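PDB 5YS9: acyl-coenzyme A oxidase 3 from Yarrowia lipolytica, which catalyses the FAD-dependent oxidation of acyl-CoA by molecular oxygen to (2E)-enoyl-CoA and hydrogen peroxide in peroxisomal fatty acid beta-oxidation. Local coordinates for residues Arg107-Gly112 and Met309-Phe314; Gly112-Gly117 and Ser317-Thr322. All coordinates share one frame; numbering follows the deposited sequence.

Both contacts lie in the buried interior, their centres 8 Å apart, and both rest on the long helix 300-330. Contact 1 brings the end of helix 101-111 against residues 309-314. Contact 2 follows the chain through the turn leading into helix 116-136 and meets residues 317-322, further along the same long helix; Gly112 belongs to both. The chemistry changes on the way. Between two helices, contact 1 is a narrow polar touch, glutamine amide to aspartate carboxylate. At the turn, contact 2 buries more surface, with isoleucine and valine packed on an arginine whose tip also bonds weakly to a turn carbonyl.

Contact 1. Residues Arg107-Gly112 and Met309-Phe314; sequences RSQLHG and MIADSF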
ATOM      1  N   ARG A 107       0.228   5.478 -26.937  1.00 42.34           N
ATOM      2  CA  ARG A 107      -1.139   5.005 -26.850  1.00 42.12           C
ATOM      3  C   ARG A 107      -1.323   3.909 -25.805  1.00 43.23           C
ATOM      4  O   ARG A 107      -2.277   3.935 -25.057  1.00 43.20           O
ATOM      5  CB  ARG A 107      -1.624   4.493 -28.195  1.00 45.80           C
ATOM      6  CG  ARG A 107      -3.122   4.265 -28.244  1.00 47.09           C
ATOM      7  CD  ARG A 107      -3.538   3.408 -29.418  1.00 45.15           C
ATOM      8  NE  ARG A 107      -3.382   4.097 -30.684  1.00 49.60           N
ATOM      9  CZ  ARG A 107      -4.183   5.052 -31.105  1.00 49.75           C
ATOM     10  NH1 ARG A 107      -5.199   5.434 -30.364  1.00 56.73           N
ATOM     11  NH2 ARG A 107      -3.966   5.631 -32.261  1.00 51.11           N
ATOM     12  N   SER A 108      -0.407   2.953 -25.752  1.00 39.61           N
ATOM     13  CA  SER A 108      -0.482   1.930 -24.740  1.00 41.55           C
ATOM     14  C   SER A 108      -0.198   2.462 -23.300  1.00 39.84           C
ATOM     15  O   SER A 108      -0.699   1.908 -22.345  1.00 44.05           O
ATOM     16  CB  SER A 108       0.328   0.689 -25.134  1.00 44.02           C
ATOM     17  OG  SER A 108       1.663   0.820 -24.769  1.00 53.03           O
ATOM     18  N   GLN A 109       0.514   3.562 -23.146  1.00 36.65           N
ATOM     19  CA  GLN A 109       0.798   4.123 -21.813  1.00 35.01           C
ATOM     20  C   GLN A 109      -0.373   4.999 -21.309  1.00 33.85           C
ATOM     21  O   GLN A 109      -0.758   4.991 -20.134  1.00 31.22           O
ATOM     22  CB  GLN A 109       2.042   5.016 -21.863  1.00 34.01           C
ATOM     23  CG  GLN A 109       3.413   4.365 -21.921  1.00 36.26           C
ATOM     24  CD  GLN A 109       4.531   5.434 -21.948  1.00 39.65           C
ATOM     25  OE1 GLN A 109       4.579   6.297 -22.861  1.00 40.92           O
ATOM     26  NE2 GLN A 109       5.408   5.399 -20.953  1.00 33.65           N
ATOM     27  N   LEU A 110      -0.894   5.807 -22.209  1.00 34.13           N
ATOM     28  CA  LEU A 110      -2.109   6.554 -21.944  1.00 36.57           C
ATOM     29  C   LEU A 110      -3.281   5.629 -21.513  1.00 35.59           C
ATOM     30  O   LEU A 110      -4.024   5.966 -20.605  1.00 32.00           O
ATOM     31  CB  LEU A 110      -2.507   7.389 -23.166  1.00 35.59           C
ATOM     32  CG  LEU A 110      -1.523   8.515 -23.544  1.00 36.62           C
ATOM     33  CD1 LEU A 110      -1.816   8.964 -24.958  1.00 35.56           C
ATOM     34  CD2 LEU A 110      -1.609   9.676 -22.560  1.00 38.76           C
ATOM     35  N   HIS A 111      -3.418   4.495 -22.182  1.00 34.63           N
ATOM     36  CA  HIS A 111      -4.485   3.554 -21.925  1.00 38.37           C
ATOM     37  C   HIS A 111      -4.290   2.888 -20.576  1.00 39.32           C
ATOM     38  O   HIS A 111      -5.275   2.461 -19.974  1.00 36.73           O
ATOM     39  CB  HIS A 111      -4.500   2.475 -23.018  1.00 38.59           C
ATOM     40  CG  HIS A 111      -5.686   1.563 -22.966  1.00 39.87           C
ATOM     41  ND1 HIS A 111      -5.606   0.221 -23.265  1.00 42.81           N
ATOM     42  CD2 HIS A 111      -6.980   1.801 -22.646  1.00 38.88           C
ATOM     43  CE1 HIS A 111      -6.810  -0.316 -23.165  1.00 44.10           C
ATOM     44  NE2 HIS A 111      -7.657   0.619 -22.779  1.00 40.38           N
ATOM     45  N   GLY A 112      -3.016   2.776 -20.155  1.00 37.23           N
ATOM     46  CA  GLY A 112      -2.615   2.246 -18.863  1.00 35.35           C
ATOM     47  C   GLY A 112      -2.982   3.124 -17.683  1.00 34.75           C
ATOM     48  O   GLY A 112      -2.928   2.688 -16.555  1.00 37.05           O
ATOM     49  N   MET A 309       8.840   2.974 -17.832  1.00 39.24           N
ATOM     50  CA  MET A 309       8.268   2.734 -16.511  1.00 42.22           C
ATOM     51  C   MET A 309       8.307   3.960 -15.595  1.00 42.78           C
ATOM     52  O   MET A 309       7.436   4.155 -14.681  1.00 40.66           O
ATOM     53  CB  MET A 309       8.993   1.585 -15.858  1.00 41.43           C
ATOM     54  CG  MET A 309       8.951   0.342 -16.708  1.00 45.25           C
ATOM     55  SD  MET A 309       9.271  -1.101 -15.718  1.00 54.44           S
ATOM     56  CE  MET A 309       7.684  -1.274 -14.959  1.00 52.61           C
ATOM     57  N   ILE A 310       9.325   4.772 -15.837  1.00 41.94           N
ATOM     58  CA  ILE A 310       9.485   6.015 -15.114  1.00 42.49           C
ATOM     59  C   ILE A 310       8.371   6.943 -15.550  1.00 39.91           C
ATOM     60  O   ILE A 310       7.748   7.531 -14.697  1.00 36.69           O
ATOM     61  CB  ILE A 310      10.863   6.664 -15.354  1.00 39.14           C
ATOM     62  CG1 ILE A 310      11.951   5.770 -14.780  1.00 39.63           C
ATOM     63  CG2 ILE A 310      10.947   8.017 -14.663  1.00 39.24           C
ATOM     64  CD1 ILE A 310      13.273   5.950 -15.491  1.00 39.31           C
ATOM     65  N   ALA A 311       8.160   7.051 -16.869  1.00 38.53           N
ATOM     66  CA  ALA A 311       7.002   7.730 -17.441  1.00 39.49           C
ATOM     67  C   ALA A 311       5.628   7.160 -16.986  1.00 37.87           C
ATOM     68  O   ALA A 311       4.759   7.930 -16.634  1.00 41.34           O
ATOM     69  CB  ALA A 311       7.100   7.760 -18.962  1.00 38.47           C
ATOM     70  N   ASP A 312       5.443   5.841 -16.982  1.00 35.72           N
ATOM     71  CA  ASP A 312       4.220   5.210 -16.446  1.00 34.38           C
ATOM     72  C   ASP A 312       3.938   5.700 -15.026  1.00 33.50           C
ATOM     73  O   ASP A 312       2.782   5.863 -14.661  1.00 29.74           O
ATOM     74  CB  ASP A 312       4.315   3.656 -16.392  1.00 35.47           C
ATOM     75  CG  ASP A 312       4.267   2.987 -17.767  1.00 39.87           C
ATOM     76  OD1 ASP A 312       3.895   3.667 -18.735  1.00 41.71           O
ATOM     77  OD2 ASP A 312       4.618   1.768 -17.898  1.00 46.10           O
ATOM     78  N   SER A 313       4.985   5.875 -14.214  1.00 31.35           N
ATOM     79  CA  SER A 313       4.798   6.320 -12.844  1.00 30.55           C
ATOM     80  C   SER A 313       4.160   7.720 -12.852  1.00 33.92           C
ATOM     81  O   SER A 313       3.271   8.055 -12.005  1.00 34.53           O
ATOM     82  CB  SER A 313       6.100   6.286 -12.040  1.00 27.04           C
ATOM     83  OG  SER A 313       6.592   4.954 -11.903  1.00 25.95           O
ATOM     84  N   PHE A 314       4.588   8.520 -13.821  1.00 30.83           N
ATOM     85  CA  PHE A 314       3.980   9.810 -14.018  1.00 32.23           C
ATOM     86  C   PHE A 314       2.527   9.702 -14.444  1.00 33.57           C
ATOM     87  O   PHE A 314       1.625  10.286 -13.819  1.00 36.86           O
ATOM     88  CB  PHE A 314       4.758  10.636 -15.054  1.00 32.60           C
ATOM     89  CG  PHE A 314       3.968  11.782 -15.594  1.00 31.39           C
ATOM     90  CD1 PHE A 314       3.741  12.888 -14.809  1.00 30.05           C
ATOM     91  CD2 PHE A 314       3.384  11.712 -16.862  1.00 31.87           C
ATOM     92  CE1 PHE A 314       3.000  13.957 -15.284  1.00 32.27           C
ATOM     93  CE2 PHE A 314       2.622  12.775 -17.349  1.00 34.05           C
ATOM     94  CZ  PHE A 314       2.441  13.904 -16.556  1.00 34.18           C
TER
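Gln109 reaches out from helix 101-111 to Ala311 and Asp312 on helix 300-330, a helix-to-helix touch within the acyl-CoA oxidase fold. It joins the N-terminal helical part to the C-terminal helical part, which are separated in sequence by the beta-rich middle domain. The backbones come closest at Gln109 and Asp312, with their CA atoms 6.5 Å apart.

Between the two segments one hydrogen bond forms, from Gln109 NE2 to Asp312 OD1, 3.2 Å long and bent to 144° at the hydrogen. The two side chains cross at about a right angle, and the amide plane is turned 62° from the carboxylate plane. The donor approaches OD1 from above the carboxylate, 46° out of its plane. The same NE2 also makes a weak bond to the backbone oxygen of Thr308. The other carboxylate oxygen, OD2, forms a salt bridge with Arg119, which probably favours the charged form of the aspartate and holds its plane in place.

The remaining contacts are of van der Waals kind and few. Gln109 is extended beyond CG, which carries its amide across to the neighbouring helix, where NE2 lies 3.5 Å from Ala311 CB. Nearer the root of the glutamine, the methylene also meets the acid: Gln109 CG lies 3.3 Å from Asp312 OD1.

Contact 2. Residues Gly112-Gly117 and Ser317-Thr322; sequences GIVDMG and SQRFIT
Gln318 O accepts the backbone bond from Thr322 N at 3.0 Å, while the Gln318 side chain meets Ile113 across the contact. Thr322 OG1 also approaches this carbonyl almost in line, but its modelled distance is too short to be taken at face value. This is the turn between helices 101-111 and 116-136 lying against the long helix 300-330, in the helical core of the acyl-CoA oxidase fold.

Arg319 does most of the bridging. Its CG is anti to the backbone N (chi1 -170°), and the chain runs extended from CG to NE, which takes the guanidinium past Ile113 to the turn. There NH1 donates to Ile113 O at 3.0 Å, a weak bond with an angle of only 129° at the hydrogen. The firmer polar partner is elsewhere: NE bonds to the backbone oxygen of Ile644, and NH2 adds a weak bond to Tyr74 OH. The bond to Ile644, with the two weak ones, probably limits the rotation of the buried group.

Nonpolar groups lie over both faces of the guanidinium. Val114 CG1 is 4.1 Å above the plane on one side, set off from the middle, whereas Phe320 brings its CZ corner over the centre of the opposite face. The Ile113 and Arg319 side chains lie alongside, pointing opposite ways, with Ile113 CG2 3.8 Å from Arg319 CD.

The turn ends at Asp115, the N-cap of the helix that follows. Its OD1 accepts a weak capping bond from Gly117 N, and OD2 is held by Arg88 and Thr118. Back at the glutamine, the Ile113 and Gln318 side chains run at about a right angle to each other, Ile113 CD1 lying 3.9 Å from Gln318 NE2.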
ATOM      1  N   GLY A 112      -3.016   2.776 -20.155  1.00 37.23           N
ATOM      2  CA  GLY A 112      -2.615   2.246 -18.863  1.00 35.35           C
ATOM      3  C   GLY A 112      -2.982   3.124 -17.683  1.00 34.75           C
ATOM      4  O   GLY A 112      -2.928   2.688 -16.555  1.00 37.05           O
ATOM      5  N   ILE A 113      -3.343   4.367 -17.938  1.00 34.46           N
ATOM      6  CA  ILE A 113      -3.902   5.242 -16.906  1.00 35.05           C
ATOM      7  C   ILE A 113      -5.228   4.707 -16.333  1.00 32.11           C
ATOM      8  O   ILE A 113      -5.510   4.890 -15.164  1.00 31.30           O
ATOM      9  CB  ILE A 113      -4.126   6.662 -17.442  1.00 33.92           C
ATOM     10  CG1 ILE A 113      -2.794   7.234 -17.958  1.00 35.91           C
ATOM     11  CG2 ILE A 113      -4.685   7.590 -16.359  1.00 34.01           C
ATOM     12  CD1 ILE A 113      -2.912   8.526 -18.770  1.00 37.62           C
ATOM     13  N   VAL A 114      -6.019   4.037 -17.148  1.00 31.67           N
ATOM     14  CA  VAL A 114      -7.287   3.438 -16.696  1.00 31.84           C
ATOM     15  C   VAL A 114      -7.494   1.945 -16.919  1.00 33.57           C
ATOM     16  O   VAL A 114      -8.359   1.347 -16.290  1.00 36.84           O
ATOM     17  CB  VAL A 114      -8.455   4.169 -17.311  1.00 34.19           C
ATOM     18  CG1 VAL A 114      -8.547   5.546 -16.683  1.00 36.74           C
ATOM     19  CG2 VAL A 114      -8.330   4.271 -18.830  1.00 33.75           C
ATOM     20  N   ASP A 115      -6.683   1.307 -17.750  1.00 36.08           N
ATOM     21  CA  ASP A 115      -6.779  -0.157 -17.919  1.00 37.75           C
ATOM     22  C   ASP A 115      -5.375  -0.771 -17.938  1.00 35.07           C
ATOM     23  O   ASP A 115      -4.731  -0.865 -18.952  1.00 39.00           O
ATOM     24  CB  ASP A 115      -7.603  -0.459 -19.198  1.00 38.20           C
ATOM     25  CG  ASP A 115      -7.949  -1.914 -19.334  1.00 36.53           C
ATOM     26  OD1 ASP A 115      -7.421  -2.671 -18.504  1.00 36.83           O
ATOM     27  OD2 ASP A 115      -8.710  -2.292 -20.271  1.00 34.22           O
ATOM     28  N   MET A 116      -4.877  -1.154 -16.786  1.00 36.54           N
ATOM     29  CA  MET A 116      -3.550  -1.744 -16.741  1.00 36.86           C
ATOM     30  C   MET A 116      -3.552  -3.232 -17.119  1.00 34.65           C
ATOM     31  O   MET A 116      -2.514  -3.796 -17.287  1.00 34.44           O
ATOM     32  CB  MET A 116      -2.952  -1.547 -15.375  1.00 39.05           C
ATOM     33  CG  MET A 116      -2.872  -0.090 -14.943  1.00 41.02           C
ATOM     34  SD  MET A 116      -1.950   0.216 -13.408  1.00 40.77           S
ATOM     35  CE  MET A 116      -3.184   1.228 -12.592  1.00 36.47           C
ATOM     36  N   GLY A 117      -4.716  -3.866 -17.238  1.00 34.27           N
ATOM     37  CA  GLY A 117      -4.799  -5.251 -17.609  1.00 32.11           C
ATOM     38  C   GLY A 117      -4.686  -5.446 -19.101  1.00 33.14           C
ATOM     39  O   GLY A 117      -3.853  -6.205 -19.570  1.00 36.41           O
ATOM     40  N   SER A 317       0.323   8.446 -11.569  1.00 31.61           N
ATOM     41  CA  SER A 317       0.288   9.329 -10.418  1.00 31.42           C
ATOM     42  C   SER A 317      -0.570  10.586 -10.599  1.00 32.75           C
ATOM     43  O   SER A 317      -1.283  10.964  -9.670  1.00 32.59           O
ATOM     44  CB  SER A 317       1.701   9.750 -10.001  1.00 31.03           C
ATOM     45  OG  SER A 317       2.391   8.655  -9.451  1.00 32.07           O
ATOM     46  N   GLN A 318      -0.465  11.219 -11.768  1.00 30.77           N
ATOM     47  CA  GLN A 318      -1.181  12.450 -12.077  1.00 32.16           C
ATOM     48  C   GLN A 318      -2.713  12.330 -11.909  1.00 33.57           C
ATOM     49  O   GLN A 318      -3.425  13.310 -11.584  1.00 30.75           O
ATOM     50  CB  GLN A 318      -0.848  12.912 -13.500  1.00 33.14           C
ATOM     51  CG  GLN A 318      -1.229  11.905 -14.579  1.00 35.49           C
ATOM     52  CD  GLN A 318      -1.052  12.402 -16.010  1.00 33.84           C
ATOM     53  OE1 GLN A 318      -0.760  13.545 -16.259  1.00 32.94           O
ATOM     54  NE2 GLN A 318      -1.257  11.518 -16.946  1.00 33.95           N
ATOM     55  N   ARG A 319      -3.215  11.130 -12.142  1.00 34.44           N
ATOM     56  CA  ARG A 319      -4.642  10.860 -12.050  1.00 34.90           C
ATOM     57  C   ARG A 319      -5.072  10.986 -10.586  1.00 32.14           C
ATOM     58  O   ARG A 319      -6.013  11.709 -10.264  1.00 26.38           O
ATOM     59  CB  ARG A 319      -4.916   9.467 -12.590  1.00 34.43           C
ATOM     60  CG  ARG A 319      -6.380   9.092 -12.784  1.00 36.33           C
ATOM     61  CD  ARG A 319      -6.522   7.582 -13.054  1.00 36.69           C
ATOM     62  NE  ARG A 319      -7.798   7.062 -12.557  1.00 36.29           N
ATOM     63  CZ  ARG A 319      -8.118   5.777 -12.438  1.00 34.03           C
ATOM     64  NH1 ARG A 319      -7.258   4.816 -12.752  1.00 30.78           N
ATOM     65  NH2 ARG A 319      -9.325   5.467 -11.967  1.00 33.71           N
ATOM     66  N   PHE A 320      -4.432  10.222  -9.733  1.00 31.20           N
ATOM     67  CA  PHE A 320      -4.752  10.198  -8.322  1.00 33.94           C
ATOM     68  C   PHE A 320      -4.444  11.455  -7.538  1.00 36.57           C
ATOM     69  O   PHE A 320      -5.198  11.852  -6.677  1.00 41.65           O
ATOM     70  CB  PHE A 320      -4.271   8.894  -7.711  1.00 31.61           C
ATOM     71  CG  PHE A 320      -4.917   7.720  -8.355  1.00 30.63           C
ATOM     72  CD1 PHE A 320      -6.203   7.379  -8.027  1.00 29.63           C
ATOM     73  CD2 PHE A 320      -4.296   7.048  -9.372  1.00 30.94           C
ATOM     74  CE1 PHE A 320      -6.830   6.337  -8.650  1.00 33.81           C
ATOM     75  CE2 PHE A 320      -4.919   6.011 -10.007  1.00 30.96           C
ATOM     76  CZ  PHE A 320      -6.191   5.656  -9.646  1.00 33.38           C
ATOM     77  N   ILE A 321      -3.334  12.082  -7.859  1.00 35.66           N
ATOM     78  CA  ILE A 321      -3.018  13.363  -7.287  1.00 35.89           C
ATOM     79  C   ILE A 321      -4.050  14.386  -7.714  1.00 33.42           C
ATOM     80  O   ILE A 321      -4.402  15.251  -6.949  1.00 33.79           O
ATOM     81  CB  ILE A 321      -1.570  13.808  -7.564  1.00 36.73           C
ATOM     82  CG1 ILE A 321      -1.151  14.870  -6.568  1.00 36.86           C
ATOM     83  CG2 ILE A 321      -1.414  14.371  -8.955  1.00 38.53           C
ATOM     84  CD1 ILE A 321      -1.047  14.395  -5.149  1.00 36.54           C
ATOM     85  N   THR A 322      -4.508  14.304  -8.952  1.00 32.63           N
ATOM     86  CA  THR A 322      -5.601  15.152  -9.376  1.00 32.52           C
ATOM     87  C   THR A 322      -6.911  14.861  -8.659  1.00 32.45           C
ATOM     88  O   THR A 322      -7.574  15.768  -8.212  1.00 35.17           O
ATOM     89  CB  THR A 322      -5.808  15.127 -10.894  1.00 33.19           C
ATOM     90  OG1 THR A 322      -4.613  15.529 -11.541  1.00 31.47           O
ATOM     91  CG2 THR A 322      -6.877  16.073 -11.287  1.00 34.68           C
TER